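Local structure of DspB (Aggregatibacter actinomycetemcomitans, 1YHT) at residues L23-H28 with L50-S55; I112-S117 with G181-G186. The protein is a biofilm-releasing glycoside hydrolase of family 20, a beta-N-acetylhexosaminidase that probably cleaves N-acetylglucosamine residues from the polysaccharide of the biofilm matrix. All blocks are in the same frame, centred on the assembly; numbering follows the deposited sequence.

Contact 1. Residues L23-H28 with L50-S55; sequences LDIARH and LHLHFS
Leu23 and Asp24 pair in parallel with Leu52 and His53, and the backbones are stitched by alternating bonds: Leu23 N gives to His51 O at 2.8 Å, and Leu23 O accepts from His53 N at 2.9 Å. His53 O then takes Ile25 N, with a weak second bond from Ala26 N as the chain leaves the strand.

Ile25 is the side chain to follow. CG1 sits between the backbone N and the carbonyl carbon (chi1 67°), which lays Ile25 CG1 against Phe54, 3.6 Å from Phe54 CB. The other branch, CG2, faces Leu52 CD1 at 4.0 Å. At the tip, Ile25 CD1 touches both neighbours, Phe54 CB and Leu52 CD2, the latter at 3.8 Å. Leu23, whose CB meets Leu50 CD1, continues this apolar face.

On the opposite face Asp24 and His53 run side by side. Asp24 OD1 lies 3.7 Å from His53 CD2, at the ring edge, and the carboxylate is turned 79° from the ring plane. OD1 is gripped from one face by two backbone donors, Ala26 N, closing an Asx turn, and Arg27 N, which extends it to an Asx motif; together they fix the carboxylate where the strand gives way to loop. Asp24 OD2 takes a salt bridge from Arg27 NH1 at 3.0 Å and a further bond from Gly331 N, while Arg27 NE turns to Glu58. Both ring nitrogens of His53 are held, ND1 by Glu114 and NE2 by Asp56.

This is the join of a beta-alpha-beta unit: helix 32-44 links the two strands and packs on Leu23 and Leu50, while strands 324-329 and 110-117 flank the pair.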
# COMPACT_ATOMS: atom_id res chain seq x y z
N LEU A 23 -0.69 -2.18 6.15
CA LEU A 23 0.40 -2.82 6.87
C LEU A 23 1.45 -3.16 5.85
O LEU A 23 1.19 -3.90 4.88
CB LEU A 23 -0.08 -4.11 7.58
CG LEU A 23 0.99 -4.73 8.51
CD1 LEU A 23 1.37 -3.88 9.72
CD2 LEU A 23 0.56 -6.07 8.98
N ASP A 24 2.65 -2.62 6.08
CA ASP A 24 3.80 -2.87 5.21
C ASP A 24 4.53 -4.08 5.76
O ASP A 24 5.27 -4.00 6.73
CB ASP A 24 4.69 -1.63 5.14
CG ASP A 24 6.07 -1.89 4.57
OD1 ASP A 24 6.33 -2.93 3.90
OD2 ASP A 24 6.93 -1.00 4.77
N ILE A 25 4.28 -5.21 5.11
CA ILE A 25 4.92 -6.44 5.47
C ILE A 25 6.12 -6.71 4.57
O ILE A 25 6.76 -7.70 4.75
CB ILE A 25 3.95 -7.65 5.52
CG1 ILE A 25 3.38 -8.04 4.15
CG2 ILE A 25 2.82 -7.37 6.55
CD1 ILE A 25 2.58 -9.27 4.21
N ALA A 26 6.44 -5.79 3.66
CA ALA A 26 7.59 -5.95 2.79
C ALA A 26 8.88 -5.54 3.49
O ALA A 26 9.92 -6.17 3.31
CB ALA A 26 7.40 -5.13 1.51
N ARG A 27 8.83 -4.45 4.22
CA ARG A 27 9.99 -3.94 4.97
C ARG A 27 10.17 -4.57 6.36
O ARG A 27 11.24 -4.48 6.93
CB ARG A 27 9.87 -2.43 5.16
CG ARG A 27 10.25 -1.59 3.92
CD ARG A 27 9.40 -1.87 2.67
NE ARG A 27 9.69 -0.79 1.73
CZ ARG A 27 9.12 0.40 1.76
NH1 ARG A 27 8.13 0.64 2.59
NH2 ARG A 27 9.53 1.36 0.91
N HIS A 28 9.07 -5.06 6.94
CA HIS A 28 9.12 -5.76 8.23
C HIS A 28 8.05 -6.87 8.23
O HIS A 28 6.91 -6.61 7.88
CB HIS A 28 8.83 -4.82 9.40
CG HIS A 28 9.22 -5.40 10.73
ND1 HIS A 28 8.44 -6.32 11.41
CD2 HIS A 28 10.35 -5.26 11.46
CE1 HIS A 28 9.06 -6.68 12.53
NE2 HIS A 28 10.22 -6.05 12.58
N LEU A 50 -8.02 -4.25 5.66
CA LEU A 50 -6.57 -4.39 5.85
C LEU A 50 -5.91 -4.36 4.44
O LEU A 50 -6.10 -5.28 3.63
CB LEU A 50 -6.25 -5.71 6.56
CG LEU A 50 -4.74 -6.04 6.72
CD1 LEU A 50 -3.99 -4.98 7.43
CD2 LEU A 50 -4.61 -7.34 7.52
N HIS A 51 -5.25 -3.24 4.16
CA HIS A 51 -4.45 -2.99 2.96
C HIS A 51 -3.06 -3.55 3.19
O HIS A 51 -2.25 -3.05 4.00
CB HIS A 51 -4.55 -1.46 2.69
CG HIS A 51 -3.63 -0.91 1.62
ND1 HIS A 51 -3.57 0.45 1.37
CD2 HIS A 51 -2.70 -1.49 0.81
CE1 HIS A 51 -2.66 0.68 0.44
NE2 HIS A 51 -2.09 -0.47 0.10
N LEU A 52 -2.78 -4.64 2.48
CA LEU A 52 -1.56 -5.43 2.69
C LEU A 52 -0.52 -5.07 1.68
O LEU A 52 -0.57 -5.51 0.51
CB LEU A 52 -1.84 -6.92 2.60
CG LEU A 52 -0.80 -7.80 3.29
CD1 LEU A 52 -0.81 -7.58 4.83
CD2 LEU A 52 -1.01 -9.28 2.97
N HIS A 53 0.46 -4.28 2.15
CA HIS A 53 1.59 -3.83 1.33
C HIS A 53 2.71 -4.85 1.48
O HIS A 53 3.60 -4.67 2.30
CB HIS A 53 2.02 -2.41 1.78
CG HIS A 53 3.04 -1.77 0.89
ND1 HIS A 53 2.71 -0.90 -0.13
CD2 HIS A 53 4.39 -1.84 0.89
CE1 HIS A 53 3.82 -0.49 -0.73
NE2 HIS A 53 4.85 -1.04 -0.13
N PHE A 54 2.63 -5.93 0.68
CA PHE A 54 3.52 -7.12 0.79
C PHE A 54 4.68 -7.14 -0.20
O PHE A 54 5.52 -8.04 -0.14
CB PHE A 54 2.72 -8.45 0.66
CG PHE A 54 2.03 -8.62 -0.67
CD1 PHE A 54 2.71 -9.12 -1.78
CD2 PHE A 54 0.71 -8.28 -0.82
CE1 PHE A 54 2.09 -9.23 -2.98
CE2 PHE A 54 0.10 -8.40 -2.03
CZ PHE A 54 0.79 -8.88 -3.11
N SER A 55 4.73 -6.15 -1.10
CA SER A 55 5.73 -6.13 -2.17
C SER A 55 6.38 -4.71 -2.23
O SER A 55 5.68 -3.70 -2.37
CB SER A 55 5.07 -6.50 -3.49
OG SER A 55 5.98 -6.37 -4.58

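Contact 2. Residues I112-S117 with G181-G186; sequences IPELDS and GGDEFG
Asp116 carries CG anti to its backbone N (chi1 -159°), whereas Asp183 tucks CG between its own N and carbonyl carbon (chi1 61°), and these two turns bring the carboxylates together. The side chains cross at about a right angle, yet their carboxylate planes are only 20° apart. Asp116 OD2 comes within 2.5 Å of Asp183 OD1.

The other oxygen, Asp116 OD1, receives Gly182 N at 3.2 Å, on its syn side and well out of the carboxylate plane. Gly182 N also makes a weak, bent bond to Ser117 O. Next to it, Gly181 has no side chain to stand in the way. Asp116 OD1 approaches Gly181 CA to 3.2 Å, and Glu114 OE2 comes within 3.4 Å of Gly181 CA.

Residues 181-184 spell the GGDE sequence known from family 20 hexosaminidases, where it follows a strand of the TIM barrel and borders the active site; the acetic acid molecule bound beside Asp183 is consistent with such a pocket. Strand 110-117 is the neighbour of strand 177-181, and its acidic side chains reach across to the loop.

Glu114 extends straight beyond CG, and both its carboxylate oxygens are held, OE1 by His53 and His51 and OE2 by Trp216 NE1. A water further ties loop to strand, lying 3.0 Å from Asp116 OD1 and 2.7 Å from Asp183 O.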
# COMPACT_ATOMS: atom_id res chain seq x y z
N ILE A 112 -7.05 -6.02 1.10
CA ILE A 112 -6.73 -5.33 -0.12
C ILE A 112 -5.25 -5.58 -0.41
O ILE A 112 -4.38 -4.95 0.18
CB ILE A 112 -7.07 -3.84 -0.07
CG1 ILE A 112 -8.53 -3.65 0.36
CG2 ILE A 112 -6.69 -3.13 -1.40
CD1 ILE A 112 -9.00 -2.20 0.62
N PRO A 113 -4.95 -6.48 -1.36
CA PRO A 113 -3.53 -6.64 -1.71
C PRO A 113 -3.01 -5.43 -2.49
O PRO A 113 -3.76 -4.86 -3.27
CB PRO A 113 -3.51 -7.92 -2.57
CG PRO A 113 -4.85 -7.86 -3.34
CD PRO A 113 -5.82 -7.37 -2.18
N GLU A 114 -1.73 -5.09 -2.29
CA GLU A 114 -1.04 -4.06 -3.05
C GLU A 114 0.16 -4.66 -3.74
O GLU A 114 1.14 -5.05 -3.08
CB GLU A 114 -0.57 -2.84 -2.21
CG GLU A 114 0.03 -1.73 -3.09
CD GLU A 114 0.63 -0.54 -2.37
OE1 GLU A 114 0.41 -0.35 -1.15
OE2 GLU A 114 1.38 0.21 -3.06
N LEU A 115 0.09 -4.68 -5.07
CA LEU A 115 1.22 -5.06 -5.89
C LEU A 115 1.74 -3.76 -6.50
O LEU A 115 1.20 -3.29 -7.48
CB LEU A 115 0.77 -6.07 -6.96
CG LEU A 115 1.86 -6.80 -7.74
CD1 LEU A 115 2.62 -7.75 -6.83
CD2 LEU A 115 1.27 -7.52 -8.95
N ASP A 116 2.76 -3.18 -5.88
CA ASP A 116 3.19 -1.84 -6.22
C ASP A 116 4.01 -1.88 -7.53
O ASP A 116 4.75 -2.83 -7.81
CB ASP A 116 3.98 -1.20 -5.06
CG ASP A 116 4.03 0.32 -5.14
OD1 ASP A 116 3.69 0.89 -6.22
OD2 ASP A 116 4.45 0.93 -4.11
N SER A 117 3.79 -0.85 -8.32
CA SER A 117 4.48 -0.61 -9.59
C SER A 117 4.12 0.80 -10.02
O SER A 117 3.15 1.39 -9.51
CB SER A 117 4.12 -1.64 -10.65
OG SER A 117 2.94 -1.32 -11.37
N GLY A 181 -0.65 0.37 -6.55
CA GLY A 181 0.47 1.18 -6.16
C GLY A 181 0.44 2.53 -6.83
O GLY A 181 -0.57 3.27 -6.69
N GLY A 182 1.54 2.83 -7.56
CA GLY A 182 1.65 4.09 -8.28
C GLY A 182 2.26 5.25 -7.49
O GLY A 182 2.00 6.43 -7.80
N ASP A 183 3.06 4.92 -6.48
CA ASP A 183 3.80 5.93 -5.71
C ASP A 183 5.25 6.05 -6.11
O ASP A 183 5.90 5.06 -6.47
CB ASP A 183 3.71 5.67 -4.21
CG ASP A 183 4.33 4.31 -3.80
OD1 ASP A 183 4.19 3.34 -4.58
OD2 ASP A 183 4.95 4.22 -2.71
N GLU A 184 5.71 7.31 -6.05
CA GLU A 184 7.11 7.69 -6.15
C GLU A 184 7.80 7.11 -7.36
O GLU A 184 8.87 6.57 -7.24
CB GLU A 184 7.88 7.28 -4.87
CG GLU A 184 7.31 7.81 -3.57
CD GLU A 184 8.17 7.48 -2.35
OE1 GLU A 184 8.60 6.31 -2.22
OE2 GLU A 184 8.43 8.42 -1.53
N PHE A 185 7.21 7.28 -8.54
CA PHE A 185 7.76 6.72 -9.76
C PHE A 185 8.15 7.89 -10.67
O PHE A 185 7.62 9.02 -10.52
CB PHE A 185 6.73 5.80 -10.46
CG PHE A 185 5.52 6.55 -10.98
CD1 PHE A 185 5.53 7.09 -12.25
CD2 PHE A 185 4.42 6.78 -10.18
CE1 PHE A 185 4.48 7.82 -12.70
CE2 PHE A 185 3.37 7.54 -10.64
CZ PHE A 185 3.40 8.03 -11.91
N GLY A 186 9.08 7.65 -11.57
CA GLY A 186 9.47 8.66 -12.57
C GLY A 186 10.12 9.93 -12.06
O GLY A 186 10.04 11.00 -12.69
O HOH W 1 5.61 2.70 -7.65

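In the fold
The two contacts follow one another along the chain, contact 1 closing before contact 2 opens, and their centres lie about 12 Å apart, each about 7 Å from the centre of the chain. Together they span four successive, adjacent parallel strands of the TIM barrel: 18-24, 49-53, 110-117 and 177-181. Strands 49-53 and 110-117 are where they meet. Here Glu114 of contact 2 also probably accepts a hydrogen bond from His51, whose NE2 is 2.8 Å from Glu114 OE1, and the ring of Phe54 packs on Pro113. Polar side chains from both contacts thus form one network within the barrel, leading to the loop that probably lines the active site.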